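Local coordinates for 2-dehydropantoate 2-reductase, putative (Enterococcus faecalis, PDB 2EW2), which probably catalyses the NADPH-dependent reduction of ketopantoate to pantoate, a step of the pathway to pantothenate, at residues 109-114 with 187-192. Residues are numbered along the deposited sequence; the frame is centred on the assembly and turned at random.
Sequences NGLGHE and SIWRKA
Leu111 reaches across to Trp189 and Ala192 where the loop after strand 103-106 of the Rossmann-type nucleotide-binding domain meets helix 184-195, at the start of the helical C-terminal part of this putative ketopantoate reductase. Leu111 supplies most of the apolar contact, chiefly through its two methyls. CG lies anti to the backbone N (chi1 -173°), which sends these methyls toward Trp189 and Ala192. CD1 sits above one face of the Trp189 indole in a CH-pi contact, 3.7 Å from the centroid of the six-membered ring and 13° off its normal. Leu111 CD2 lies beside CZ3 of the same Trp189 ring (3.7 Å) and Ala192 CB (3.8 Å). Phe229 of helix 218-235 touches both Leu111 and Ala192, adding a second helix of the C-terminal part to the cluster. On the flank, Ile188 CG2 packs against the backbone, 3.6 Å from Gly110 O. Gly110 has a positive phi (97°), a conformation favourable to glycine. Within the loop, His113 NE2 donates to Asn109 O at 2.8 Å, linking the two ends of residues 109-113; the acceptor lies near the imidazole plane, while NE2 stands above the carbonyl plane, not on a lone pair. No direct hydrogen bond joins loop and helix; instead a water accepts from both sides, 2.7 Å from Gly110 N and 2.7 Å from Lys191 NZ.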
ATOM      1  N   ASN B 109      18.010  15.614  -9.960  1.00 26.56           N
ATOM      2  CA  ASN B 109      16.637  15.197 -10.190  1.00 28.57           C
ATOM      3  C   ASN B 109      15.990  14.829  -8.873  1.00 28.69           C
ATOM      4  O   ASN B 109      16.649  14.331  -7.940  1.00 29.20           O
ATOM      5  CB  ASN B 109      16.584  13.995 -11.134  1.00 29.07           C
ATOM      6  CG  ASN B 109      17.002  14.350 -12.530  1.00 31.89           C
ATOM      7  OD1 ASN B 109      16.471  15.288 -13.122  1.00 35.99           O
ATOM      8  ND2 ASN B 109      17.959  13.605 -13.075  1.00 35.38           N
ATOM      9  N   GLY B 110      14.692  15.079  -8.798  1.00 28.88           N
ATOM     10  CA  GLY B 110      13.904  14.591  -7.689  1.00 28.06           C
ATOM     11  C   GLY B 110      13.698  15.606  -6.596  1.00 26.98           C
ATOM     12  O   GLY B 110      14.168  16.740  -6.666  1.00 28.15           O
ATOM     13  N   LEU B 111      13.049  15.137  -5.547  1.00 25.87           N
ATOM     14  CA  LEU B 111      12.395  15.960  -4.561  1.00 25.35           C
ATOM     15  C   LEU B 111      13.106  15.934  -3.201  1.00 24.43           C
ATOM     16  O   LEU B 111      13.593  14.889  -2.764  1.00 24.43           O
ATOM     17  CB  LEU B 111      10.976  15.389  -4.397  1.00 25.21           C
ATOM     18  CG  LEU B 111       9.958  16.119  -3.544  1.00 26.37           C
ATOM     19  CD1 LEU B 111       9.660  17.481  -4.183  1.00 24.76           C
ATOM     20  CD2 LEU B 111       8.699  15.253  -3.422  1.00 25.49           C
ATOM     21  N   GLY B 112      13.157  17.086  -2.536  1.00 23.47           N
ATOM     22  CA  GLY B 112      13.518  17.139  -1.112  1.00 23.25           C
ATOM     23  C   GLY B 112      14.989  17.204  -0.715  1.00 22.42           C
ATOM     24  O   GLY B 112      15.316  17.055   0.450  1.00 21.61           O
ATOM     25  N   HIS B 113      15.874  17.434  -1.678  1.00 22.23           N
ATOM     26  CA  HIS B 113      17.317  17.449  -1.405  1.00 22.66           C
ATOM     27  C   HIS B 113      17.754  18.588  -0.512  1.00 22.79           C
ATOM     28  O   HIS B 113      18.763  18.470   0.198  1.00 22.41           O
ATOM     29  CB  HIS B 113      18.109  17.447  -2.712  1.00 22.35           C
ATOM     30  CG  HIS B 113      17.691  16.359  -3.643  1.00 22.13           C
ATOM     31  ND1 HIS B 113      17.721  15.031  -3.284  1.00 21.10           N
ATOM     32  CD2 HIS B 113      17.228  16.399  -4.915  1.00 21.68           C
ATOM     33  CE1 HIS B 113      17.301  14.297  -4.299  1.00 23.19           C
ATOM     34  NE2 HIS B 113      16.995  15.104  -5.301  1.00 22.28           N
ATOM     35  N   GLU B 114      16.982  19.675  -0.522  1.00 23.51           N
ATOM     36  CA  GLU B 114      17.191  20.787   0.413  1.00 24.42           C
ATOM     37  C   GLU B 114      17.230  20.331   1.877  1.00 24.60           C
ATOM     38  O   GLU B 114      17.889  20.955   2.703  1.00 24.36           O
ATOM     39  CB  GLU B 114      16.125  21.892   0.219  1.00 25.35           C
ATOM     40  CG  GLU B 114      14.654  21.456   0.428  1.00 27.25           C
ATOM     41  CD  GLU B 114      14.020  20.772  -0.790  1.00 31.49           C
ATOM     42  OE1 GLU B 114      14.711  20.578  -1.820  1.00 33.85           O
ATOM     43  OE2 GLU B 114      12.817  20.413  -0.725  1.00 32.97           O
ATOM     44  N   SER B 187       7.703  22.968 -10.768  1.00 21.44           N
ATOM     45  CA  SER B 187       7.881  21.926 -11.771  1.00 21.56           C
ATOM     46  C   SER B 187       8.477  20.655 -11.172  1.00 21.11           C
ATOM     47  O   SER B 187       8.093  19.543 -11.551  1.00 20.93           O
ATOM     48  CB  SER B 187       8.727  22.425 -12.947  1.00 21.91           C
ATOM     49  OG  SER B 187      10.087  22.383 -12.593  1.00 25.72           O
ATOM     50  N   ILE B 188       9.406  20.821 -10.234  1.00 20.17           N
ATOM     51  CA  ILE B 188       9.981  19.689  -9.517  1.00 20.08           C
ATOM     52  C   ILE B 188       8.933  18.909  -8.693  1.00 19.94           C
ATOM     53  O   ILE B 188       8.923  17.661  -8.691  1.00 20.35           O
ATOM     54  CB  ILE B 188      11.172  20.154  -8.646  1.00 19.94           C
ATOM     55  CG1 ILE B 188      12.354  20.532  -9.549  1.00 19.88           C
ATOM     56  CG2 ILE B 188      11.543  19.109  -7.555  1.00 18.79           C
ATOM     57  CD1 ILE B 188      13.406  21.364  -8.851  1.00 19.06           C
ATOM     58  N   TRP B 189       8.072  19.641  -8.000  1.00 20.08           N
ATOM     59  CA  TRP B 189       6.979  19.038  -7.232  1.00 20.28           C
ATOM     60  C   TRP B 189       5.975  18.347  -8.148  1.00 20.62           C
ATOM     61  O   TRP B 189       5.529  17.235  -7.857  1.00 20.73           O
ATOM     62  CB  TRP B 189       6.252  20.096  -6.409  1.00 19.52           C
ATOM     63  CG  TRP B 189       6.782  20.260  -5.023  1.00 19.52           C
ATOM     64  CD1 TRP B 189       7.571  21.290  -4.546  1.00 19.99           C
ATOM     65  CD2 TRP B 189       6.575  19.368  -3.927  1.00 19.94           C
ATOM     66  NE1 TRP B 189       7.854  21.085  -3.213  1.00 19.46           N
ATOM     67  CE2 TRP B 189       7.248  19.919  -2.804  1.00 18.87           C
ATOM     68  CE3 TRP B 189       5.876  18.152  -3.777  1.00 19.19           C
ATOM     69  CZ2 TRP B 189       7.244  19.295  -1.543  1.00 18.94           C
ATOM     70  CZ3 TRP B 189       5.876  17.527  -2.513  1.00 19.75           C
ATOM     71  CH2 TRP B 189       6.561  18.105  -1.417  1.00 18.73           C
ATOM     72  N   ARG B 190       5.602  19.023  -9.235  1.00 21.07           N
ATOM     73  CA  ARG B 190       4.679  18.453 -10.215  1.00 21.56           C
ATOM     74  C   ARG B 190       5.223  17.170 -10.844  1.00 21.61           C
ATOM     75  O   ARG B 190       4.479  16.195 -11.032  1.00 21.22           O
ATOM     76  CB  ARG B 190       4.306  19.473 -11.290  1.00 21.68           C
ATOM     77  CG  ARG B 190       3.373  18.893 -12.356  1.00 23.20           C
ATOM     78  CD  ARG B 190       2.936  19.970 -13.316  1.00 26.32           C
ATOM     79  NE  ARG B 190       2.240  19.462 -14.494  1.00 28.69           N
ATOM     80  CZ  ARG B 190       2.832  18.824 -15.508  1.00 31.89           C
ATOM     81  NH1 ARG B 190       4.134  18.547 -15.483  1.00 33.12           N
ATOM     82  NH2 ARG B 190       2.114  18.444 -16.550  1.00 33.50           N
ATOM     83  N   LYS B 191       6.519  17.173 -11.162  1.00 21.69           N
ATOM     84  CA  LYS B 191       7.170  16.010 -11.747  1.00 22.47           C
ATOM     85  C   LYS B 191       7.228  14.840 -10.753  1.00 21.83           C
ATOM     86  O   LYS B 191       6.986  13.685 -11.122  1.00 20.66           O
ATOM     87  CB  LYS B 191       8.576  16.390 -12.216  1.00 23.31           C
ATOM     88  CG  LYS B 191       9.405  15.270 -12.820  1.00 26.00           C
ATOM     89  CD  LYS B 191      10.620  15.898 -13.516  1.00 31.56           C
ATOM     90  CE  LYS B 191      11.641  14.876 -13.938  1.00 34.04           C
ATOM     91  NZ  LYS B 191      12.547  14.546 -12.793  1.00 40.00           N
ATOM     92  N   ALA B 192       7.551  15.151  -9.500  1.00 21.74           N
ATOM     93  CA  ALA B 192       7.646  14.132  -8.453  1.00 22.77           C
ATOM     94  C   ALA B 192       6.266  13.525  -8.199  1.00 23.06           C
ATOM     95  O   ALA B 192       6.151  12.340  -7.969  1.00 23.43           O
ATOM     96  CB  ALA B 192       8.226  14.723  -7.164  1.00 22.14           C
TER
HETATM   97  O   HOH W   1      13.190  16.193 -10.695  1.00 30.47           O